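Local coordinates for FAD dependent oxidoreductase domain-containing protein (Deinococcus radiodurans R1, PDB 3C4N), which is of unknown function but binds ADP and probably works as an FAD-dependent oxidoreductase of the DAO type, at residues D90-Q95 / D380-A385; L246-G251 / L370-G375; A253-P258 / P289-R294. One frame throughout, in Å; residues are numbered along the deposited sequence.

Contact 1: residues D90-Q95 / D380-A385; sequences DIPAGQ and DTLGLA
Leu-382 takes the largest part in the meeting of helix 379-398 with the loop 90-95. Its CB leaves the helix toward the loop, and with CG anti to the carbonyl carbon (chi1 -49°) the fork opens onto two parts of that loop. From CG the side chain divides into two methyls. CD1 meets CD of Pro-92 end-on, at 3.7 Å, and lies 4.2 Å from Asp-90 O. CD2 takes the other direction and comes to 3.9 Å from the backbone O of Gln-95, which stands at the N-cap position of helix 96-107.

One residue earlier, Thr-381 crosses Asp-90 and Ile-91 at about a right angle. Its CG2 lies 3.9 Å from CG1 of Ile-91, while OG1 of Thr-381 lies 3.5 Å from CB of Asp-90. A water joins the polar ends: it donates to Asp-90 OD2 at 2.6 Å and lies 3.1 Å from Thr-381 OG1. The other carboxylate oxygen of Asp-90 forms a salt bridge with Arg-272.

The turn before helix 96-107 thus packs on helix 379-398, with the side chain of Leu-382 about 8 Å from that of Met-47 in the ADP site, in a domain consistent with a Rossmann-type FAD-dependent oxidoreductase.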
ATOM      1  N   ASP A  90      -3.989  22.255 -24.874  1.00 17.63           N
ATOM      2  CA  ASP A  90      -3.017  21.183 -24.878  1.00 20.31           C
ATOM      3  C   ASP A  90      -3.576  19.961 -25.578  1.00 20.00           C
ATOM      4  O   ASP A  90      -3.074  18.853 -25.401  1.00 21.64           O
ATOM      5  CB  ASP A  90      -2.602  20.820 -23.457  1.00 23.03           C
ATOM      6  CG  ASP A  90      -1.624  21.811 -22.866  1.00 27.97           C
ATOM      7  OD1 ASP A  90      -1.182  22.737 -23.593  1.00 18.20           O
ATOM      8  OD2 ASP A  90      -1.286  21.651 -21.669  1.00 29.20           O
ATOM      9  N   ILE A  91      -4.615  20.168 -26.379  1.00 17.43           N
ATOM     10  CA  ILE A  91      -5.233  19.078 -27.115  1.00 16.44           C
ATOM     11  C   ILE A  91      -4.732  19.065 -28.558  1.00 19.67           C
ATOM     12  O   ILE A  91      -5.023  19.975 -29.328  1.00 17.11           O
ATOM     13  CB  ILE A  91      -6.767  19.223 -27.162  1.00 18.84           C
ATOM     14  CG1 ILE A  91      -7.342  19.324 -25.744  1.00 19.62           C
ATOM     15  CG2 ILE A  91      -7.372  18.030 -27.914  1.00 13.91           C
ATOM     16  CD1 ILE A  91      -8.829  19.661 -25.700  1.00  6.85           C
ATOM     17  N   PRO A  92      -3.949  18.046 -28.934  1.00 19.79           N
ATOM     18  CA  PRO A  92      -3.457  17.983 -30.312  1.00 22.84           C
ATOM     19  C   PRO A  92      -4.683  17.683 -31.172  1.00 24.96           C
ATOM     20  O   PRO A  92      -5.716  17.271 -30.642  1.00 26.84           O
ATOM     21  CB  PRO A  92      -2.487  16.803 -30.285  1.00 21.85           C
ATOM     22  CG  PRO A  92      -1.966  16.819 -28.886  1.00 16.09           C
ATOM     23  CD  PRO A  92      -3.229  17.088 -28.079  1.00 26.29           C
ATOM     24  N   ALA A  93      -4.573  17.875 -32.485  1.00 20.67           N
ATOM     25  CA  ALA A  93      -5.689  17.622 -33.392  1.00 16.77           C
ATOM     26  C   ALA A  93      -6.051  16.145 -33.432  1.00 15.18           C
ATOM     27  O   ALA A  93      -5.195  15.299 -33.682  1.00 19.36           O
ATOM     28  CB  ALA A  93      -5.344  18.108 -34.789  1.00 14.57           C
ATOM     29  N   GLY A  94      -7.320  15.834 -33.176  1.00 15.76           N
ATOM     30  CA  GLY A  94      -7.764  14.450 -33.207  1.00  5.34           C
ATOM     31  C   GLY A  94      -7.863  13.821 -31.835  1.00 13.61           C
ATOM     32  O   GLY A  94      -8.375  12.714 -31.692  1.00 17.00           O
ATOM     33  N   GLN A  95      -7.370  14.518 -30.818  1.00 13.39           N
ATOM     34  CA  GLN A  95      -7.420  13.980 -29.469  1.00 14.75           C
ATOM     35  C   GLN A  95      -8.527  14.589 -28.585  1.00 13.36           C
ATOM     36  O   GLN A  95      -8.483  14.453 -27.363  1.00 17.34           O
ATOM     37  CB  GLN A  95      -6.049  14.158 -28.813  1.00 20.14           C
ATOM     38  CG  GLN A  95      -4.901  13.496 -29.582  1.00 10.57           C
ATOM     39  CD  GLN A  95      -4.794  12.010 -29.301  1.00 21.82           C
ATOM     40  OE1 GLN A  95      -4.625  11.590 -28.153  1.00 18.39           O
ATOM     41  NE2 GLN A  95      -4.894  11.203 -30.347  1.00 20.57           N
ATOM     42  N   ASP A 380      -1.514  16.005 -18.175  1.00  7.36           N
ATOM     43  CA  ASP A 380      -2.564  16.649 -17.403  1.00 16.09           C
ATOM     44  C   ASP A 380      -3.875  16.754 -18.200  1.00 15.40           C
ATOM     45  O   ASP A 380      -4.962  16.732 -17.619  1.00  9.31           O
ATOM     46  CB  ASP A 380      -2.104  18.035 -16.903  1.00 16.09           C
ATOM     47  CG  ASP A 380      -0.897  17.949 -15.936  1.00 26.86           C
ATOM     48  OD1 ASP A 380      -0.910  17.081 -15.021  1.00 12.86           O
ATOM     49  OD2 ASP A 380       0.052  18.759 -16.091  1.00 21.79           O
ATOM     50  N   THR A 381      -3.786  16.839 -19.524  1.00 17.96           N
ATOM     51  CA  THR A 381      -5.000  16.943 -20.337  1.00 19.81           C
ATOM     52  C   THR A 381      -5.459  15.621 -20.950  1.00 15.58           C
ATOM     53  O   THR A 381      -6.646  15.439 -21.216  1.00 15.15           O
ATOM     54  CB  THR A 381      -4.814  17.954 -21.491  1.00 13.61           C
ATOM     55  OG1 THR A 381      -4.471  19.239 -20.954  1.00 18.63           O
ATOM     56  CG2 THR A 381      -6.102  18.082 -22.312  1.00  6.06           C
ATOM     57  N   LEU A 382      -4.521  14.700 -21.148  1.00 17.16           N
ATOM     58  CA  LEU A 382      -4.814  13.426 -21.796  1.00 17.20           C
ATOM     59  C   LEU A 382      -4.377  12.146 -21.062  1.00 15.27           C
ATOM     60  O   LEU A 382      -4.578  11.050 -21.583  1.00 18.63           O
ATOM     61  CB  LEU A 382      -4.148  13.438 -23.174  1.00 16.42           C
ATOM     62  CG  LEU A 382      -4.376  14.675 -24.056  1.00 15.85           C
ATOM     63  CD1 LEU A 382      -3.365  14.707 -25.195  1.00 10.40           C
ATOM     64  CD2 LEU A 382      -5.784  14.670 -24.587  1.00 14.24           C
ATOM     65  N   GLY A 383      -3.786  12.275 -19.874  1.00 13.06           N
ATOM     66  CA  GLY A 383      -3.295  11.110 -19.138  1.00  7.73           C
ATOM     67  C   GLY A 383      -4.252   9.971 -18.807  1.00  7.17           C
ATOM     68  O   GLY A 383      -3.991   8.827 -19.164  1.00  5.80           O
ATOM     69  N   LEU A 384      -5.344  10.264 -18.107  1.00  9.65           N
ATOM     70  CA  LEU A 384      -6.308   9.231 -17.743  1.00 14.39           C
ATOM     71  C   LEU A 384      -6.799   8.457 -18.962  1.00 15.49           C
ATOM     72  O   LEU A 384      -6.792   7.230 -18.965  1.00 15.82           O
ATOM     73  CB  LEU A 384      -7.506   9.846 -17.005  1.00 14.26           C
ATOM     74  CG  LEU A 384      -7.229  10.401 -15.601  1.00 19.10           C
ATOM     75  CD1 LEU A 384      -8.456  11.161 -15.038  1.00 18.19           C
ATOM     76  CD2 LEU A 384      -6.876   9.232 -14.700  1.00 14.50           C
ATOM     77  N   ALA A 385      -7.198   9.183 -20.004  1.00 15.04           N
ATOM     78  CA  ALA A 385      -7.713   8.576 -21.227  1.00 10.91           C
ATOM     79  C   ALA A 385      -6.815   7.481 -21.765  1.00  9.45           C
ATOM     80  O   ALA A 385      -7.297   6.404 -22.139  1.00 12.29           O
ATOM     81  CB  ALA A 385      -7.921   9.649 -22.294  1.00 14.50           C
TER
HETATM   82  O   HOH W   1      -1.649  19.826 -19.886  1.00 15.13           O

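Contact 2: residues L246-G251 / L370-G375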
ATOM      1  N   LEU A 246      14.206  -4.616 -26.422  1.00 22.52           N
ATOM      2  CA  LEU A 246      13.188  -3.968 -27.236  1.00 23.06           C
ATOM      3  C   LEU A 246      13.500  -2.487 -27.441  1.00 28.19           C
ATOM      4  O   LEU A 246      13.392  -1.675 -26.511  1.00 18.57           O
ATOM      5  CB  LEU A 246      11.817  -4.122 -26.574  1.00 30.25           C
ATOM      6  CG  LEU A 246      11.386  -5.568 -26.283  1.00 32.55           C
ATOM      7  CD1 LEU A 246      10.029  -5.580 -25.609  1.00 24.90           C
ATOM      8  CD2 LEU A 246      11.345  -6.356 -27.582  1.00 33.64           C
ATOM      9  N   HIS A 247      13.880  -2.146 -28.672  1.00 24.92           N
ATOM     10  CA  HIS A 247      14.229  -0.775 -29.034  1.00 25.04           C
ATOM     11  C   HIS A 247      13.013   0.110 -29.313  1.00 25.83           C
ATOM     12  O   HIS A 247      12.023  -0.346 -29.878  1.00 21.23           O
ATOM     13  CB  HIS A 247      15.126  -0.787 -30.274  1.00 26.04           C
ATOM     14  CG  HIS A 247      16.304  -1.698 -30.153  1.00 29.44           C
ATOM     15  ND1 HIS A 247      17.268  -1.540 -29.183  1.00 28.37           N
ATOM     16  CD2 HIS A 247      16.670  -2.781 -30.877  1.00 33.56           C
ATOM     17  CE1 HIS A 247      18.179  -2.488 -29.314  1.00 37.26           C
ATOM     18  NE2 HIS A 247      17.839  -3.254 -30.334  1.00 40.41           N
ATOM     19  N   THR A 248      13.090   1.370 -28.899  1.00 23.77           N
ATOM     20  CA  THR A 248      12.020   2.332 -29.151  1.00 27.23           C
ATOM     21  C   THR A 248      12.685   3.669 -29.481  1.00 32.22           C
ATOM     22  O   THR A 248      13.896   3.836 -29.294  1.00 30.02           O
ATOM     23  CB  THR A 248      11.072   2.529 -27.921  1.00 29.86           C
ATOM     24  OG1 THR A 248      11.824   3.015 -26.800  1.00 19.66           O
ATOM     25  CG2 THR A 248      10.376   1.222 -27.557  1.00 28.20           C
ATOM     26  N   ARG A 249      11.891   4.622 -29.956  1.00 32.34           N
ATOM     27  CA  ARG A 249      12.408   5.934 -30.319  1.00 29.36           C
ATOM     28  C   ARG A 249      12.094   6.972 -29.242  1.00 22.95           C
ATOM     29  O   ARG A 249      12.450   8.143 -29.372  1.00 28.82           O
ATOM     30  CB  ARG A 249      11.805   6.372 -31.661  1.00 32.77           C
ATOM     31  CG  ARG A 249      11.586   5.234 -32.654  1.00 40.48           C
ATOM     32  CD  ARG A 249      11.694   5.697 -34.112  1.00 32.92           C
ATOM     33  NE  ARG A 249      13.093   5.938 -34.423  1.00 37.46           N
ATOM     34  CZ  ARG A 249      13.817   5.224 -35.278  1.00 26.40           C
ATOM     35  NH1 ARG A 249      13.287   4.212 -35.950  1.00 15.87           N
ATOM     36  NH2 ARG A 249      15.102   5.495 -35.418  1.00 30.39           N
ATOM     37  N   HIS A 250      11.442   6.540 -28.167  1.00 24.06           N
ATOM     38  CA  HIS A 250      11.070   7.462 -27.090  1.00 22.69           C
ATOM     39  C   HIS A 250      12.252   8.143 -26.399  1.00 19.58           C
ATOM     40  O   HIS A 250      13.338   7.577 -26.273  1.00 23.55           O
ATOM     41  CB  HIS A 250      10.221   6.725 -26.063  1.00 22.62           C
ATOM     42  CG  HIS A 250       9.074   5.986 -26.669  1.00 20.94           C
ATOM     43  ND1 HIS A 250       8.866   4.641 -26.458  1.00 24.30           N
ATOM     44  CD2 HIS A 250       8.085   6.396 -27.497  1.00 17.75           C
ATOM     45  CE1 HIS A 250       7.799   4.252 -27.131  1.00 19.73           C
ATOM     46  NE2 HIS A 250       7.305   5.298 -27.770  1.00 24.05           N
ATOM     47  N   GLY A 251      12.026   9.368 -25.946  1.00 16.56           N
ATOM     48  CA  GLY A 251      13.083  10.100 -25.292  1.00  9.98           C
ATOM     49  C   GLY A 251      12.671  10.591 -23.928  1.00 21.56           C
ATOM     50  O   GLY A 251      11.563  10.331 -23.462  1.00 19.22           O
ATOM     51  N   LEU A 370       2.953  -7.491 -23.610  1.00 20.10           N
ATOM     52  CA  LEU A 370       3.816  -6.432 -23.093  1.00 24.38           C
ATOM     53  C   LEU A 370       3.420  -5.043 -23.607  1.00 24.53           C
ATOM     54  O   LEU A 370       3.499  -4.776 -24.810  1.00 25.15           O
ATOM     55  CB  LEU A 370       5.274  -6.707 -23.465  1.00 12.70           C
ATOM     56  CG  LEU A 370       6.283  -5.750 -22.837  1.00 15.79           C
ATOM     57  CD1 LEU A 370       6.294  -5.978 -21.323  1.00 19.00           C
ATOM     58  CD2 LEU A 370       7.665  -5.996 -23.405  1.00 20.35           C
ATOM     59  N   HIS A 371       3.003  -4.166 -22.694  1.00 21.92           N
ATOM     60  CA  HIS A 371       2.592  -2.808 -23.056  1.00 17.04           C
ATOM     61  C   HIS A 371       3.443  -1.727 -22.425  1.00 13.54           C
ATOM     62  O   HIS A 371       3.819  -1.822 -21.258  1.00 18.06           O
ATOM     63  CB  HIS A 371       1.141  -2.551 -22.657  1.00  9.44           C
ATOM     64  CG  HIS A 371       0.173  -3.490 -23.297  1.00 14.31           C
ATOM     65  ND1 HIS A 371      -0.166  -4.700 -22.734  1.00 18.25           N
ATOM     66  CD2 HIS A 371      -0.479  -3.426 -24.480  1.00 18.59           C
ATOM     67  CE1 HIS A 371      -0.986  -5.344 -23.545  1.00 13.80           C
ATOM     68  NE2 HIS A 371      -1.193  -4.595 -24.612  1.00 19.92           N
ATOM     69  N   LEU A 372       3.737  -0.693 -23.204  1.00 10.84           N
ATOM     70  CA  LEU A 372       4.511   0.438 -22.711  1.00 15.32           C
ATOM     71  C   LEU A 372       3.588   1.659 -22.640  1.00 13.89           C
ATOM     72  O   LEU A 372       3.146   2.174 -23.666  1.00 20.10           O
ATOM     73  CB  LEU A 372       5.704   0.711 -23.635  1.00 11.24           C
ATOM     74  CG  LEU A 372       6.492   2.006 -23.380  1.00 19.69           C
ATOM     75  CD1 LEU A 372       7.112   1.994 -21.990  1.00 16.63           C
ATOM     76  CD2 LEU A 372       7.574   2.136 -24.434  1.00 21.20           C
ATOM     77  N   LEU A 373       3.304   2.103 -21.418  1.00 16.49           N
ATOM     78  CA  LEU A 373       2.428   3.242 -21.148  1.00 12.24           C
ATOM     79  C   LEU A 373       3.247   4.501 -20.953  1.00 14.37           C
ATOM     80  O   LEU A 373       4.120   4.554 -20.091  1.00 20.69           O
ATOM     81  CB  LEU A 373       1.611   2.978 -19.875  1.00 15.52           C
ATOM     82  CG  LEU A 373       0.580   4.002 -19.371  1.00 10.07           C
ATOM     83  CD1 LEU A 373      -0.349   4.393 -20.509  1.00 14.48           C
ATOM     84  CD2 LEU A 373      -0.221   3.403 -18.212  1.00  1.06           C
ATOM     85  N   LEU A 374       2.961   5.514 -21.754  1.00 14.11           N
ATOM     86  CA  LEU A 374       3.672   6.773 -21.651  1.00 13.54           C
ATOM     87  C   LEU A 374       2.688   7.901 -21.374  1.00 11.59           C
ATOM     88  O   LEU A 374       1.599   7.951 -21.961  1.00 14.21           O
ATOM     89  CB  LEU A 374       4.437   7.049 -22.950  1.00  9.22           C
ATOM     90  CG  LEU A 374       5.936   6.717 -23.023  1.00 15.24           C
ATOM     91  CD1 LEU A 374       6.255   5.506 -22.201  1.00  1.59           C
ATOM     92  CD2 LEU A 374       6.357   6.529 -24.477  1.00  1.27           C
ATOM     93  N   GLY A 375       3.085   8.783 -20.463  1.00 12.39           N
ATOM     94  CA  GLY A 375       2.295   9.946 -20.097  1.00  7.35           C
ATOM     95  C   GLY A 375       2.865  11.120 -20.872  1.00  9.65           C
ATOM     96  O   GLY A 375       2.449  11.355 -22.002  1.00 14.81           O
TER
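His-250 meets two leucines of strand 370-374, Leu-372 and Leu-374, and these three residues account for most of the buried surface. The imidazole lies with one face on CD2 of Leu-374. That methyl stands 3.5 Å from the ring centroid and only 8° off the ring normal, which makes this a well-centred CH-pi contact. CD2 of Leu-372 approaches the same ring obliquely.

The two leucines reach the ring by different torsions. In Leu-372, CG is anti to the backbone N (chi1 171°), which carries the side chain out toward the loop and brings it in from the direction opposite to the histidine. Leu-374 has a less usual first torsion, -99°, and its side chain passes the histidine at a slant, with one methyl under the middle of the ring.

At the other end, Leu-246 and Leu-370 reach toward each other tip to tip, CD1 of Leu-246 being 3.3 Å from CD2 of Leu-370. Between the two ends, CG2 of Thr-248 stands more loosely, 4.3 Å from Leu-372 CD2.

The two backbones run in nearly the same direction. The CA atoms of His-250 and Leu-374 are 9.2 Å apart, those of Leu-246 and Leu-370 10.5 Å, so the two segments meet through side chains alone. The ADP site is close by: the side chain of Leu-374 is about 7 Å from the bound ADP.

Pro-237 of helix 236-244 touches both Thr-248 and His-250, while Leu-244 of that helix packs on Leu-370. Strand 370-374 itself lies between 227-230, parallel to it, and 362-367, antiparallel; Leu-373 touches Cys-51 and the ADP-binding Met-47 on helix 46-58.

Contact 3: residues A253-P258 / P289-R294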
ATOM      1  N   ALA A 253      13.185  14.060 -21.007  1.00 20.00           N
ATOM      2  CA  ALA A 253      13.649  15.413 -20.764  1.00 17.50           C
ATOM      3  C   ALA A 253      13.560  15.729 -19.274  1.00 21.04           C
ATOM      4  O   ALA A 253      12.616  15.325 -18.592  1.00 25.72           O
ATOM      5  CB  ALA A 253      12.826  16.408 -21.565  1.00 16.88           C
ATOM      6  N   TYR A 254      14.565  16.432 -18.766  1.00 17.20           N
ATOM      7  CA  TYR A 254      14.563  16.819 -17.370  1.00 16.94           C
ATOM      8  C   TYR A 254      14.042  18.230 -17.290  1.00 20.35           C
ATOM      9  O   TYR A 254      14.595  19.156 -17.892  1.00 11.25           O
ATOM     10  CB  TYR A 254      15.952  16.785 -16.767  1.00 21.60           C
ATOM     11  CG  TYR A 254      15.963  17.111 -15.293  1.00 24.38           C
ATOM     12  CD1 TYR A 254      15.368  16.261 -14.366  1.00 27.85           C
ATOM     13  CD2 TYR A 254      16.619  18.240 -14.818  1.00 25.57           C
ATOM     14  CE1 TYR A 254      15.437  16.522 -13.001  1.00 27.39           C
ATOM     15  CE2 TYR A 254      16.693  18.508 -13.457  1.00 22.42           C
ATOM     16  CZ  TYR A 254      16.110  17.647 -12.557  1.00 25.92           C
ATOM     17  OH  TYR A 254      16.259  17.877 -11.213  1.00 24.36           O
ATOM     18  N   ARG A 255      12.974  18.388 -16.523  1.00 26.38           N
ATOM     19  CA  ARG A 255      12.338  19.678 -16.364  1.00 22.00           C
ATOM     20  C   ARG A 255      12.297  20.054 -14.899  1.00 23.59           C
ATOM     21  O   ARG A 255      11.950  19.243 -14.043  1.00 20.08           O
ATOM     22  CB  ARG A 255      10.932  19.615 -16.932  1.00 21.06           C
ATOM     23  CG  ARG A 255      10.130  20.875 -16.765  1.00 25.90           C
ATOM     24  CD  ARG A 255       8.677  20.573 -17.081  1.00 26.24           C
ATOM     25  NE  ARG A 255       8.229  21.230 -18.296  1.00 20.00           N
ATOM     26  CZ  ARG A 255       7.100  20.929 -18.925  1.00 20.06           C
ATOM     27  NH1 ARG A 255       6.312  19.972 -18.453  1.00 14.65           N
ATOM     28  NH2 ARG A 255       6.756  21.600 -20.015  1.00 13.10           N
ATOM     29  N   GLN A 256      12.654  21.300 -14.627  1.00 19.91           N
ATOM     30  CA  GLN A 256      12.672  21.815 -13.274  1.00 26.89           C
ATOM     31  C   GLN A 256      11.410  22.640 -13.043  1.00 26.54           C
ATOM     32  O   GLN A 256      10.816  23.142 -13.994  1.00 21.24           O
ATOM     33  CB  GLN A 256      13.919  22.681 -13.084  1.00 31.59           C
ATOM     34  CG  GLN A 256      15.206  21.973 -13.467  1.00 30.70           C
ATOM     35  CD  GLN A 256      16.426  22.859 -13.318  1.00 34.90           C
ATOM     36  OE1 GLN A 256      16.598  23.841 -14.055  1.00 33.46           O
ATOM     37  NE2 GLN A 256      17.283  22.520 -12.358  1.00 27.07           N
ATOM     38  N   PHE A 257      10.997  22.777 -11.786  1.00 24.39           N
ATOM     39  CA  PHE A 257       9.799  23.546 -11.478  1.00 24.01           C
ATOM     40  C   PHE A 257      10.045  24.594 -10.396  1.00 28.59           C
ATOM     41  O   PHE A 257       9.395  24.584  -9.340  1.00 29.30           O
ATOM     42  CB  PHE A 257       8.663  22.612 -11.041  1.00 22.22           C
ATOM     43  CG  PHE A 257       8.394  21.489 -12.005  1.00 17.36           C
ATOM     44  CD1 PHE A 257       9.205  20.356 -12.019  1.00 20.36           C
ATOM     45  CD2 PHE A 257       7.317  21.549 -12.883  1.00 12.91           C
ATOM     46  CE1 PHE A 257       8.942  19.296 -12.888  1.00 15.67           C
ATOM     47  CE2 PHE A 257       7.044  20.497 -13.758  1.00 12.84           C
ATOM     48  CZ  PHE A 257       7.858  19.365 -13.759  1.00 14.98           C
ATOM     49  N   PRO A 258      10.981  25.525 -10.642  1.00 26.27           N
ATOM     50  CA  PRO A 258      11.254  26.557  -9.636  1.00 20.25           C
ATOM     51  C   PRO A 258      10.000  27.339  -9.249  1.00 24.99           C
ATOM     52  O   PRO A 258       9.110  27.555 -10.074  1.00 26.04           O
ATOM     53  CB  PRO A 258      12.321  27.424 -10.309  1.00 18.87           C
ATOM     54  CG  PRO A 258      12.066  27.231 -11.769  1.00 20.02           C
ATOM     55  CD  PRO A 258      11.746  25.764 -11.877  1.00 18.07           C
ATOM     56  N   PRO A 289       8.726  25.352 -17.066  1.00 25.24           N
ATOM     57  CA  PRO A 289       9.501  25.622 -18.281  1.00 27.59           C
ATOM     58  C   PRO A 289       9.021  24.852 -19.503  1.00 29.60           C
ATOM     59  O   PRO A 289       8.343  23.828 -19.397  1.00 30.89           O
ATOM     60  CB  PRO A 289      10.931  25.230 -17.889  1.00 20.12           C
ATOM     61  CG  PRO A 289      10.939  25.376 -16.402  1.00 27.99           C
ATOM     62  CD  PRO A 289       9.594  24.794 -16.020  1.00 26.53           C
ATOM     63  N   ALA A 290       9.376  25.365 -20.672  1.00 28.22           N
ATOM     64  CA  ALA A 290       9.008  24.713 -21.906  1.00 22.57           C
ATOM     65  C   ALA A 290      10.106  23.691 -22.182  1.00 22.30           C
ATOM     66  O   ALA A 290      11.233  23.829 -21.699  1.00 17.75           O
ATOM     67  CB  ALA A 290       8.934  25.731 -23.028  1.00 20.08           C
ATOM     68  N   ILE A 291       9.762  22.648 -22.927  1.00 24.81           N
ATOM     69  CA  ILE A 291      10.728  21.625 -23.296  1.00 28.13           C
ATOM     70  C   ILE A 291      11.012  21.883 -24.769  1.00 29.28           C
ATOM     71  O   ILE A 291      10.154  21.658 -25.626  1.00 31.44           O
ATOM     72  CB  ILE A 291      10.159  20.197 -23.135  1.00 28.71           C
ATOM     73  CG1 ILE A 291       9.538  20.028 -21.745  1.00 32.81           C
ATOM     74  CG2 ILE A 291      11.275  19.161 -23.336  1.00 26.71           C
ATOM     75  CD1 ILE A 291      10.500  20.231 -20.593  1.00 34.01           C
ATOM     76  N   HIS A 292      12.209  22.381 -25.051  1.00 29.64           N
ATOM     77  CA  HIS A 292      12.605  22.692 -26.414  1.00 28.84           C
ATOM     78  C   HIS A 292      13.075  21.458 -27.144  1.00 29.18           C
ATOM     79  O   HIS A 292      12.896  21.342 -28.354  1.00 26.67           O
ATOM     80  CB  HIS A 292      13.717  23.731 -26.403  1.00 30.86           C
ATOM     81  CG  HIS A 292      13.342  24.992 -25.697  1.00 34.83           C
ATOM     82  ND1 HIS A 292      12.286  25.780 -26.099  1.00 31.56           N
ATOM     83  CD2 HIS A 292      13.867  25.590 -24.602  1.00 36.85           C
ATOM     84  CE1 HIS A 292      12.176  26.811 -25.280  1.00 43.80           C
ATOM     85  NE2 HIS A 292      13.123  26.719 -24.363  1.00 46.46           N
ATOM     86  N   HIS A 293      13.659  20.531 -26.393  1.00 33.03           N
ATOM     87  CA  HIS A 293      14.173  19.305 -26.981  1.00 38.13           C
ATOM     88  C   HIS A 293      14.428  18.242 -25.923  1.00 33.72           C
ATOM     89  O   HIS A 293      14.377  18.521 -24.731  1.00 31.10           O
ATOM     90  CB  HIS A 293      15.476  19.614 -27.716  1.00 46.49           C
ATOM     91  CG  HIS A 293      16.523  20.222 -26.836  1.00 41.70           C
ATOM     92  ND1 HIS A 293      17.162  19.512 -25.844  1.00 47.33           N
ATOM     93  CD2 HIS A 293      17.006  21.484 -26.765  1.00 44.57           C
ATOM     94  CE1 HIS A 293      17.995  20.308 -25.199  1.00 43.68           C
ATOM     95  NE2 HIS A 293      17.921  21.512 -25.738  1.00 47.47           N
ATOM     96  N   ARG A 294      14.711  17.024 -26.375  1.00 30.67           N
ATOM     97  CA  ARG A 294      14.985  15.923 -25.467  1.00 29.62           C
ATOM     98  C   ARG A 294      16.425  15.989 -24.959  1.00 24.19           C
ATOM     99  O   ARG A 294      17.303  16.532 -25.627  1.00 23.83           O
ATOM    100  CB  ARG A 294      14.766  14.581 -26.169  1.00 31.62           C
ATOM    101  CG  ARG A 294      15.737  14.316 -27.301  1.00 33.13           C
ATOM    102  CD  ARG A 294      15.765  12.843 -27.677  1.00 43.43           C
ATOM    103  NE  ARG A 294      16.646  12.597 -28.817  1.00 46.20           N
ATOM    104  CZ  ARG A 294      16.456  13.107 -30.030  1.00 44.92           C
ATOM    105  NH1 ARG A 294      15.413  13.892 -30.266  1.00 43.49           N
ATOM    106  NH2 ARG A 294      17.306  12.833 -31.004  1.00 34.79           N
TER
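Just past the antiparallel pairing of strands 251-260 and 284-288, the chain leaves strand 284-288 as a loop, and Arg-255 reaches out from strand 251-260 to hold it. Its guanidinium group grips the backbone O of Pro-289 side-on: NE and NH2 both donate to this one oxygen, each at 2.8 Å. Neither bond is straight, with N-H...O angles of 131°, as expected when two donors of one guanidinium share an acceptor. NH2 lies nearly along the C=O axis, whereas NE is tilted from the carbonyl plane. The ring of Pro-289 packs on the same side chain, its CD 4.0 Å from CG of Arg-255.

The arginine leaves its backbone with CG anti to the backbone N (chi1 177°), then bends at chi3 (-112°), which turns the nitrogen edge toward the carbonyl. CG1 of Ile-291 lies over one face of the guanidinium, 3.6 Å from NH2. CD1 of Ile-291 crosses the arginine at about a right angle, 3.4 Å from NE and 3.7 Å from CB of Arg-255.

The mixed sheet continues beyond Arg-255 to strand 347-352, whose Leu-350 touches the arginine side chain, and Val-288 of strand 284-288 touches it too. Replacing Arg-255 with a leucine would probably leave the Pro-289 carbonyl without either donor and Ile-291 without the flat group beneath its CG1, setting the loop freer to move.

Nearer the start of the segment, Ala-253 directs its CB toward the loop, where it packs against CG2 of Ile-291 at 3.6 Å.

In the fold
From the N terminus, the chain passes through the ADP-binding strand and helix and reaches loop 90-95, where contact 1 begins. Residues 246-251 open contact 2 after helix 236-244, and strand 251-260 follows at once, bringing in the first half of contact 3. That contact closes first, at 289-294, after 30 intervening residues. Contact 2 closes at strand 370-374, and contact 1 closes last, on helix 379-398 just beyond it. The three loops lie one within another without crossing. Contact 3 ties the sheet containing 251-260 to a loop, contact 2 links a loop to the sheet containing 36-42 and 370-374, and contact 1 joins the late helix to an early loop.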